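Local structure of protein toll (Drosophila melanogaster, 4LXR) at residues A[23-27]-A[39-44]; A[257-262]-A[283-288]; A[587-593]-A[610-615]. The protein serves as the cell-surface receptor for cleaved spaetzle C-106, switching on Toll signalling in dorsal-ventral patterning of the embryo and in antifungal immunity. One frame throughout, in Å; residues are numbered along the deposited sequence.

The three contacts sample the extracellular leucine-rich-repeat part of Toll in chain order. Interactions 1 and 3 each pair two antiparallel strands through backbone hydrogen bonds, the first in the N-terminal hairpin, the second where sequence of the first C-terminal cap meets that of the following N-terminal cap. Interaction 2 lies between successive repeats of the solenoid, is mostly buried, and joins two loops mainly by apolar packing, with two bridging waters and no direct hydrogen bond. Interaction 1 is partly buried and touches the ligand; interaction 3 is a surface contact. Centres of interactions 1 and 3 are about 76 Å apart, across the chain's centre.

Interaction 1: A[23-27]-A[39-44]; sequences SEYEI and RLTIQP
Glu24 lays its carboxylate against the methyl of Thr41, OE2 coming within 3.2 Å of CG2 as the two side chains slant across each other. CG of Glu24 sits between its own backbone N and carbonyl carbon (chi1 70°), and from that turn the extended chain carries the carboxylate out to the Thr41 methyl. Glu26 leans across to the neighbouring strand, where the Arg39 chain bends at chi3 and brings NH1 to 3.5 Å from Glu26 OE2, at the edge of the guanidinium. The hydrogen bond within this salt bridge is weak, and the carboxylate and guanidinium planes are turned 59° apart. OE2 has a second partner in the backbone N of Leu16 of the spaetzle C-106 chain, while Lys15 of that chain packs on both Glu26 and Arg39.

The other face is apolar. CD1 of Ile27 meets CD1 of Ile42 at 3.6 Å, and Pro44 CG approaches the Tyr25 ring at its edge, near the ring plane. Phe2 covers this side, meeting the Tyr25 ring edge-to-face.

Between the faces run the backbone bonds of an antiparallel hairpin. Tyr25 and Ile42 form one hydrogen-bonded pair; Ile27 and Leu40 form another, with Ile27 N to Leu40 O at 2.7 Å. At the open end of the hairpin, away from its connecting loop, Ser23 OG bonds Gln43 OE1 at 3.2 Å, in the carbonyl plane and on a lone pair.

The hairpin belongs to the N-terminal part of the receptor, next to the disulfide-bearing residues Cys7 and Cys18. Its chemistry is divided: the Tyr25, Ile27 and Ile42 side is apolar and covered by Phe2, whereas the Glu26 carboxylate, in a long ion pair with Arg39, also accepts from the ligand's Leu16 N-H, making the polar face part of the spaetzle contact.

Interaction 2: A[257-262]-A[283-288]; sequences LPQGLF and LPSRLF
Leu287 drives its CD1 methyl against the ring of Phe262, 3.8 Å from Phe262 CD2, and this is where the contact is tight. The same methyl touches Leu261 CB, while the other branch, CD2, meets Leu257 CD1 at 4.0 Å. With CG opposite the backbone N (chi1 177°), the Leu287 fork opens toward segment 257-262, and each branch finds partners in it. Leu257 CD1 also lies against Leu283 CD2. Phe262 and Phe288 lie side by side and point the same way; their planes are only 16° apart, but the rings are slid so far that they barely overlap, with centroids 5.6 Å apart. Val271 of strand 270-273 touches both rings from inside the solenoid. A water bridges the backbones of two buried residues, Phe262 N and Leu287 O.

Pro284 makes the link to the outer side. Its CG rests 3.2 Å from Leu257 O, and its CB packs on Gln259.

Toward solvent the fit becomes looser. Gln259 extends its chain past Ser285, with CG 3.7 Å from Ser285 O, and the hydroxyl of Ser285 turns elsewhere, to Asp309. Here another water does the joining, accepting from Gly260 N and donating to Ser285 O, at 2.8 Å from each.

Each segment contains a type II beta turn, Pro258 to Leu261 and Pro284 to Leu287, placed alike in the successive repeats LRR 5 and LRR 6. Their match, leucine beside leucine and phenylalanine beside phenylalanine, is characteristic of a leucine-rich-repeat solenoid, in which equivalent positions of successive coils stack.

No direct hydrogen bond crosses between the segments. Cohesion therefore rests on hydrophobic burial within, and the two waters satisfy backbone groups that the spacing of the turns keeps from pairing directly.

Interaction 3: A[587-593]-A[610-615]; sequences QTLICPL and CHVRTY
Ile590 covers one face of the His611 ring: its CD1 lies 3.9 Å from the ring centroid and 14° off the normal, a CH-pi contact, while CG2 reaches CD2 of the ring. His611 holds CG between its backbone N and carbonyl carbon (chi1 61°), which brings the ring alongside the neighbouring strand. An alanine at His611 would remove the ring and is likely to leave the Ile590 CD1 methyl without the surface it rests on.

Backbone groups supply the direct bonds. Cys591 and Val612 form an antiparallel hydrogen-bonded pair: Cys591 N gives to Val612 O at 3.0 Å, in the carbonyl plane, and Val612 N returns a bond to Cys591 O at 2.7 Å, tilted from it. Leu593 N adds a third bond, to Cys610 O, from above the carbonyl plane.

Beyond the strands, waters take over. One gives to Leu589 O and accepts from Tyr615 N at 2.8 Å. Another donates to Gln587 O at 2.7 Å and takes a weak bond from Arg613 NE. The Arg613 guanidinium finds its salt bridge in Asp616, and Thr614 OG1 bonds Cys540 O.

The pairing joins sequence of the first LRRCT cap to that of the following LRRNT cap, and strand 618-622 continues the sheet beyond His611. Disulfides Cys591-Cys540 and Cys610-Cys604 tie the two strands to their own surroundings. Direct backbone bonds thus fasten the junction of the caps, and at its edge water satisfies carbonyls and N-H groups that do not meet directly.

Interaction 1: A[23-27]-A[39-44]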
# COMPACT_ATOMS: atom_id res chain seq x y z
N SER A 23 14.91 29.90 -4.95
CA SER A 23 16.27 30.39 -5.09
C SER A 23 16.54 30.96 -6.49
O SER A 23 17.63 31.47 -6.76
CB SER A 23 17.28 29.30 -4.73
OG SER A 23 16.84 28.05 -5.22
N GLU A 24 15.55 30.90 -7.37
CA GLU A 24 15.75 31.35 -8.74
C GLU A 24 15.01 32.63 -9.11
O GLU A 24 14.35 33.26 -8.27
CB GLU A 24 15.36 30.23 -9.72
CG GLU A 24 13.88 29.96 -9.77
CD GLU A 24 13.54 28.67 -10.48
OE1 GLU A 24 12.34 28.44 -10.75
OE2 GLU A 24 14.48 27.89 -10.78
N TYR A 25 15.12 33.03 -10.37
CA TYR A 25 14.44 34.21 -10.87
C TYR A 25 13.74 33.84 -12.16
O TYR A 25 14.30 33.12 -12.98
CB TYR A 25 15.44 35.34 -11.13
CG TYR A 25 16.22 35.74 -9.90
CD1 TYR A 25 15.70 36.68 -8.99
CD2 TYR A 25 17.46 35.19 -9.62
CE1 TYR A 25 16.40 37.04 -7.86
CE2 TYR A 25 18.17 35.55 -8.49
CZ TYR A 25 17.63 36.48 -7.61
OH TYR A 25 18.34 36.83 -6.49
N GLU A 26 12.51 34.31 -12.34
CA GLU A 26 11.86 34.13 -13.63
C GLU A 26 11.74 35.47 -14.33
O GLU A 26 11.17 36.42 -13.79
CB GLU A 26 10.48 33.49 -13.50
CG GLU A 26 9.90 33.09 -14.85
CD GLU A 26 8.39 32.91 -14.84
OE1 GLU A 26 7.66 33.90 -14.62
OE2 GLU A 26 7.94 31.77 -15.07
N ILE A 27 12.28 35.55 -15.53
CA ILE A 27 12.18 36.75 -16.33
C ILE A 27 11.26 36.51 -17.52
O ILE A 27 11.43 35.52 -18.23
CB ILE A 27 13.56 37.18 -16.82
CG1 ILE A 27 14.47 37.42 -15.61
CG2 ILE A 27 13.44 38.41 -17.70
CD1 ILE A 27 15.89 37.76 -15.96
N ARG A 39 11.09 33.47 -21.77
CA ARG A 39 10.91 33.25 -20.36
C ARG A 39 12.22 32.68 -19.86
O ARG A 39 12.59 31.57 -20.23
CB ARG A 39 9.77 32.27 -20.09
CG ARG A 39 9.41 32.14 -18.63
CD ARG A 39 8.31 31.11 -18.41
NE ARG A 39 7.17 31.30 -19.32
CZ ARG A 39 6.08 31.99 -19.01
NH1 ARG A 39 5.96 32.57 -17.82
NH2 ARG A 39 5.10 32.11 -19.90
N LEU A 40 12.93 33.44 -19.04
CA LEU A 40 14.22 33.00 -18.55
C LEU A 40 14.16 32.59 -17.09
O LEU A 40 13.60 33.29 -16.26
CB LEU A 40 15.27 34.10 -18.71
CG LEU A 40 15.75 34.44 -20.12
CD1 LEU A 40 14.89 35.55 -20.73
CD2 LEU A 40 17.18 34.90 -20.00
N THR A 41 14.75 31.44 -16.79
CA THR A 41 14.88 31.01 -15.41
C THR A 41 16.36 31.02 -15.05
O THR A 41 17.17 30.33 -15.68
CB THR A 41 14.30 29.61 -15.19
OG1 THR A 41 12.92 29.61 -15.56
CG2 THR A 41 14.43 29.19 -13.73
N ILE A 42 16.70 31.81 -14.05
CA ILE A 42 18.08 31.99 -13.64
C ILE A 42 18.30 31.46 -12.23
O ILE A 42 17.62 31.87 -11.28
CB ILE A 42 18.49 33.47 -13.70
CG1 ILE A 42 18.22 34.05 -15.09
CG2 ILE A 42 19.96 33.63 -13.32
CD1 ILE A 42 18.66 35.50 -15.25
N GLN A 43 19.23 30.53 -12.12
CA GLN A 43 19.72 30.03 -10.84
C GLN A 43 21.22 30.32 -10.82
O GLN A 43 22.02 29.55 -11.37
CB GLN A 43 19.42 28.54 -10.70
CG GLN A 43 19.93 27.88 -9.43
CD GLN A 43 19.03 28.13 -8.25
OE1 GLN A 43 17.84 27.80 -8.28
NE2 GLN A 43 19.58 28.71 -7.20
N PRO A 44 21.61 31.45 -10.20
CA PRO A 44 22.95 32.06 -10.26
C PRO A 44 24.08 31.06 -10.04
O PRO A 44 24.03 30.32 -9.07
CB PRO A 44 22.91 33.08 -9.13
CG PRO A 44 21.46 33.45 -9.01
CD PRO A 44 20.71 32.18 -9.29

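Interaction 2: A[257-262]-A[283-288]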
# COMPACT_ATOMS: atom_id res chain seq x y z
N LEU A 257 20.34 -16.98 -28.47
CA LEU A 257 21.60 -16.26 -28.44
C LEU A 257 22.68 -17.31 -28.67
O LEU A 257 22.51 -18.46 -28.22
CB LEU A 257 21.82 -15.56 -27.10
CG LEU A 257 21.02 -14.32 -26.67
CD1 LEU A 257 21.47 -13.90 -25.28
CD2 LEU A 257 21.18 -13.15 -27.62
N PRO A 258 23.77 -16.96 -29.37
CA PRO A 258 24.77 -17.99 -29.64
C PRO A 258 25.64 -18.26 -28.42
O PRO A 258 25.85 -17.37 -27.60
CB PRO A 258 25.59 -17.40 -30.78
CG PRO A 258 25.50 -15.91 -30.56
CD PRO A 258 24.12 -15.66 -29.97
N GLN A 259 26.10 -19.50 -28.29
CA GLN A 259 27.04 -19.86 -27.24
C GLN A 259 28.32 -19.07 -27.45
O GLN A 259 28.76 -18.89 -28.59
CB GLN A 259 27.34 -21.36 -27.29
CG GLN A 259 28.26 -21.83 -26.18
CD GLN A 259 28.41 -23.34 -26.14
OE1 GLN A 259 27.81 -24.05 -26.95
NE2 GLN A 259 29.20 -23.84 -25.21
N GLY A 260 28.92 -18.61 -26.36
CA GLY A 260 30.18 -17.89 -26.44
C GLY A 260 30.06 -16.40 -26.74
O GLY A 260 31.06 -15.74 -27.02
N LEU A 261 28.84 -15.86 -26.68
CA LEU A 261 28.60 -14.43 -26.91
C LEU A 261 29.45 -13.49 -26.03
O LEU A 261 29.76 -12.38 -26.45
CB LEU A 261 27.11 -14.09 -26.75
CG LEU A 261 26.65 -12.67 -27.14
CD1 LEU A 261 26.95 -12.38 -28.59
CD2 LEU A 261 25.15 -12.48 -26.85
N PHE A 262 29.81 -13.92 -24.82
CA PHE A 262 30.61 -13.06 -23.94
C PHE A 262 31.99 -13.60 -23.61
O PHE A 262 32.63 -13.12 -22.68
CB PHE A 262 29.86 -12.73 -22.64
CG PHE A 262 28.49 -12.17 -22.86
CD1 PHE A 262 28.32 -10.99 -23.55
CD2 PHE A 262 27.38 -12.84 -22.39
CE1 PHE A 262 27.06 -10.48 -23.77
CE2 PHE A 262 26.11 -12.33 -22.60
CZ PHE A 262 25.95 -11.15 -23.30
N LEU A 283 18.69 -19.91 -22.70
CA LEU A 283 19.97 -19.27 -22.96
C LEU A 283 21.00 -20.38 -23.21
O LEU A 283 20.91 -21.47 -22.64
CB LEU A 283 20.38 -18.40 -21.77
CG LEU A 283 19.38 -17.28 -21.44
CD1 LEU A 283 19.69 -16.65 -20.08
CD2 LEU A 283 19.41 -16.22 -22.54
N PRO A 284 21.98 -20.11 -24.09
CA PRO A 284 23.01 -21.10 -24.42
C PRO A 284 23.85 -21.53 -23.22
O PRO A 284 23.93 -20.81 -22.21
CB PRO A 284 23.89 -20.37 -25.46
CG PRO A 284 23.62 -18.91 -25.22
CD PRO A 284 22.18 -18.84 -24.82
N SER A 285 24.45 -22.71 -23.33
CA SER A 285 25.31 -23.27 -22.30
C SER A 285 26.42 -22.30 -21.86
O SER A 285 27.10 -21.71 -22.70
CB SER A 285 25.94 -24.56 -22.82
OG SER A 285 26.86 -25.08 -21.89
N ARG A 286 26.58 -22.13 -20.55
CA ARG A 286 27.67 -21.33 -20.00
C ARG A 286 27.72 -19.88 -20.48
O ARG A 286 28.79 -19.27 -20.46
CB ARG A 286 29.02 -22.00 -20.27
CG ARG A 286 29.26 -23.23 -19.41
CD ARG A 286 30.71 -23.64 -19.47
NE ARG A 286 31.00 -24.41 -20.67
CZ ARG A 286 30.87 -25.73 -20.75
NH1 ARG A 286 30.44 -26.42 -19.70
NH2 ARG A 286 31.17 -26.36 -21.88
N LEU A 287 26.59 -19.33 -20.89
CA LEU A 287 26.57 -17.96 -21.42
C LEU A 287 27.21 -16.98 -20.44
O LEU A 287 27.99 -16.12 -20.85
CB LEU A 287 25.14 -17.52 -21.75
CG LEU A 287 24.99 -16.08 -22.25
CD1 LEU A 287 25.64 -15.93 -23.63
CD2 LEU A 287 23.51 -15.64 -22.29
N PHE A 288 26.88 -17.13 -19.16
CA PHE A 288 27.39 -16.25 -18.10
C PHE A 288 28.39 -16.94 -17.18
O PHE A 288 28.56 -16.55 -16.03
CB PHE A 288 26.24 -15.67 -17.28
CG PHE A 288 25.31 -14.81 -18.07
CD1 PHE A 288 25.78 -13.66 -18.71
CD2 PHE A 288 23.97 -15.14 -18.19
CE1 PHE A 288 24.93 -12.86 -19.45
CE2 PHE A 288 23.09 -14.35 -18.94
CZ PHE A 288 23.57 -13.21 -19.56
O HOH W 1 28.28 -19.42 -23.75
O HOH W 2 29.40 -16.37 -23.36

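Interaction 3: A[587-593]-A[610-615]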
# COMPACT_ATOMS: atom_id res chain seq x y z
N GLN A 587 -28.09 -5.00 27.61
CA GLN A 587 -29.26 -5.80 27.98
C GLN A 587 -30.00 -6.36 26.76
O GLN A 587 -30.97 -7.10 26.90
CB GLN A 587 -30.21 -5.03 28.91
CG GLN A 587 -31.07 -3.97 28.22
CD GLN A 587 -30.30 -2.71 27.88
OE1 GLN A 587 -29.13 -2.56 28.24
NE2 GLN A 587 -30.95 -1.80 27.18
N THR A 588 -29.53 -6.00 25.56
CA THR A 588 -30.12 -6.47 24.32
C THR A 588 -29.55 -7.82 23.94
O THR A 588 -30.12 -8.54 23.11
CB THR A 588 -29.83 -5.50 23.15
OG1 THR A 588 -29.84 -4.16 23.63
CG2 THR A 588 -30.87 -5.66 22.06
N LEU A 589 -28.42 -8.16 24.53
CA LEU A 589 -27.72 -9.39 24.19
C LEU A 589 -28.42 -10.58 24.81
O LEU A 589 -28.29 -10.83 26.01
CB LEU A 589 -26.27 -9.33 24.68
CG LEU A 589 -25.45 -8.15 24.15
CD1 LEU A 589 -24.08 -8.15 24.80
CD2 LEU A 589 -25.31 -8.23 22.64
N ILE A 590 -29.18 -11.31 24.01
CA ILE A 590 -29.97 -12.41 24.55
C ILE A 590 -29.70 -13.76 23.89
O ILE A 590 -29.30 -13.83 22.72
CB ILE A 590 -31.48 -12.11 24.51
CG1 ILE A 590 -31.95 -11.93 23.06
CG2 ILE A 590 -31.81 -10.88 25.38
CD1 ILE A 590 -33.46 -11.78 22.92
N CYS A 591 -29.93 -14.81 24.66
CA CYS A 591 -29.87 -16.17 24.14
C CYS A 591 -31.21 -16.86 24.40
O CYS A 591 -31.66 -16.93 25.55
CB CYS A 591 -28.72 -16.95 24.78
SG CYS A 591 -27.07 -16.41 24.24
N PRO A 592 -31.86 -17.36 23.35
CA PRO A 592 -33.15 -18.05 23.48
C PRO A 592 -33.09 -19.27 24.40
O PRO A 592 -32.04 -19.85 24.62
CB PRO A 592 -33.46 -18.49 22.04
CG PRO A 592 -32.71 -17.52 21.18
CD PRO A 592 -31.45 -17.20 21.94
N LEU A 593 -34.24 -19.62 24.97
CA LEU A 593 -34.41 -20.86 25.72
C LEU A 593 -35.46 -21.68 24.97
O LEU A 593 -36.63 -21.32 24.91
CB LEU A 593 -34.87 -20.57 27.16
CG LEU A 593 -35.33 -21.78 27.99
CD1 LEU A 593 -34.19 -22.77 28.20
CD2 LEU A 593 -35.91 -21.35 29.32
N CYS A 610 -39.00 -17.65 25.25
CA CYS A 610 -38.20 -17.45 26.46
C CYS A 610 -36.76 -17.17 26.08
O CYS A 610 -36.23 -17.77 25.15
CB CYS A 610 -38.26 -18.69 27.36
SG CYS A 610 -39.92 -19.38 27.65
N HIS A 611 -36.11 -16.26 26.79
CA HIS A 611 -34.68 -16.03 26.54
C HIS A 611 -33.97 -15.64 27.82
O HIS A 611 -34.60 -15.38 28.84
CB HIS A 611 -34.47 -14.95 25.47
CG HIS A 611 -35.03 -13.61 25.86
ND1 HIS A 611 -36.28 -13.19 25.47
CD2 HIS A 611 -34.51 -12.61 26.60
CE1 HIS A 611 -36.51 -11.98 25.95
NE2 HIS A 611 -35.45 -11.60 26.64
N VAL A 612 -32.65 -15.58 27.73
CA VAL A 612 -31.79 -15.23 28.85
C VAL A 612 -31.02 -13.96 28.51
O VAL A 612 -30.50 -13.81 27.40
CB VAL A 612 -30.81 -16.37 29.17
CG1 VAL A 612 -29.64 -15.87 30.00
CG2 VAL A 612 -31.52 -17.50 29.89
N ARG A 613 -30.97 -13.05 29.47
CA ARG A 613 -30.27 -11.79 29.30
C ARG A 613 -29.10 -11.82 30.27
O ARG A 613 -29.30 -11.77 31.48
CB ARG A 613 -31.22 -10.65 29.66
CG ARG A 613 -30.75 -9.26 29.28
CD ARG A 613 -31.51 -8.21 30.08
NE ARG A 613 -32.95 -8.37 30.01
CZ ARG A 613 -33.76 -8.41 31.06
NH1 ARG A 613 -33.27 -8.29 32.29
NH2 ARG A 613 -35.06 -8.55 30.90
N THR A 614 -27.87 -11.91 29.75
CA THR A 614 -26.72 -12.07 30.64
C THR A 614 -26.34 -10.80 31.40
O THR A 614 -25.75 -10.88 32.47
CB THR A 614 -25.48 -12.63 29.91
OG1 THR A 614 -25.37 -12.03 28.62
CG2 THR A 614 -25.60 -14.14 29.75
N TYR A 615 -26.67 -9.64 30.84
CA TYR A 615 -26.31 -8.38 31.48
C TYR A 615 -26.76 -8.31 32.94
O TYR A 615 -26.02 -7.84 33.80
CB TYR A 615 -26.83 -7.17 30.69
CG TYR A 615 -26.81 -5.88 31.49
CD1 TYR A 615 -25.63 -5.16 31.64
CD2 TYR A 615 -27.96 -5.40 32.10
CE1 TYR A 615 -25.59 -3.99 32.37
CE2 TYR A 615 -27.93 -4.22 32.84
CZ TYR A 615 -26.74 -3.52 32.97
OH TYR A 615 -26.70 -2.35 33.70
O HOH W 3 -33.56 -8.00 26.75
O HOH W 4 -27.73 -9.36 28.22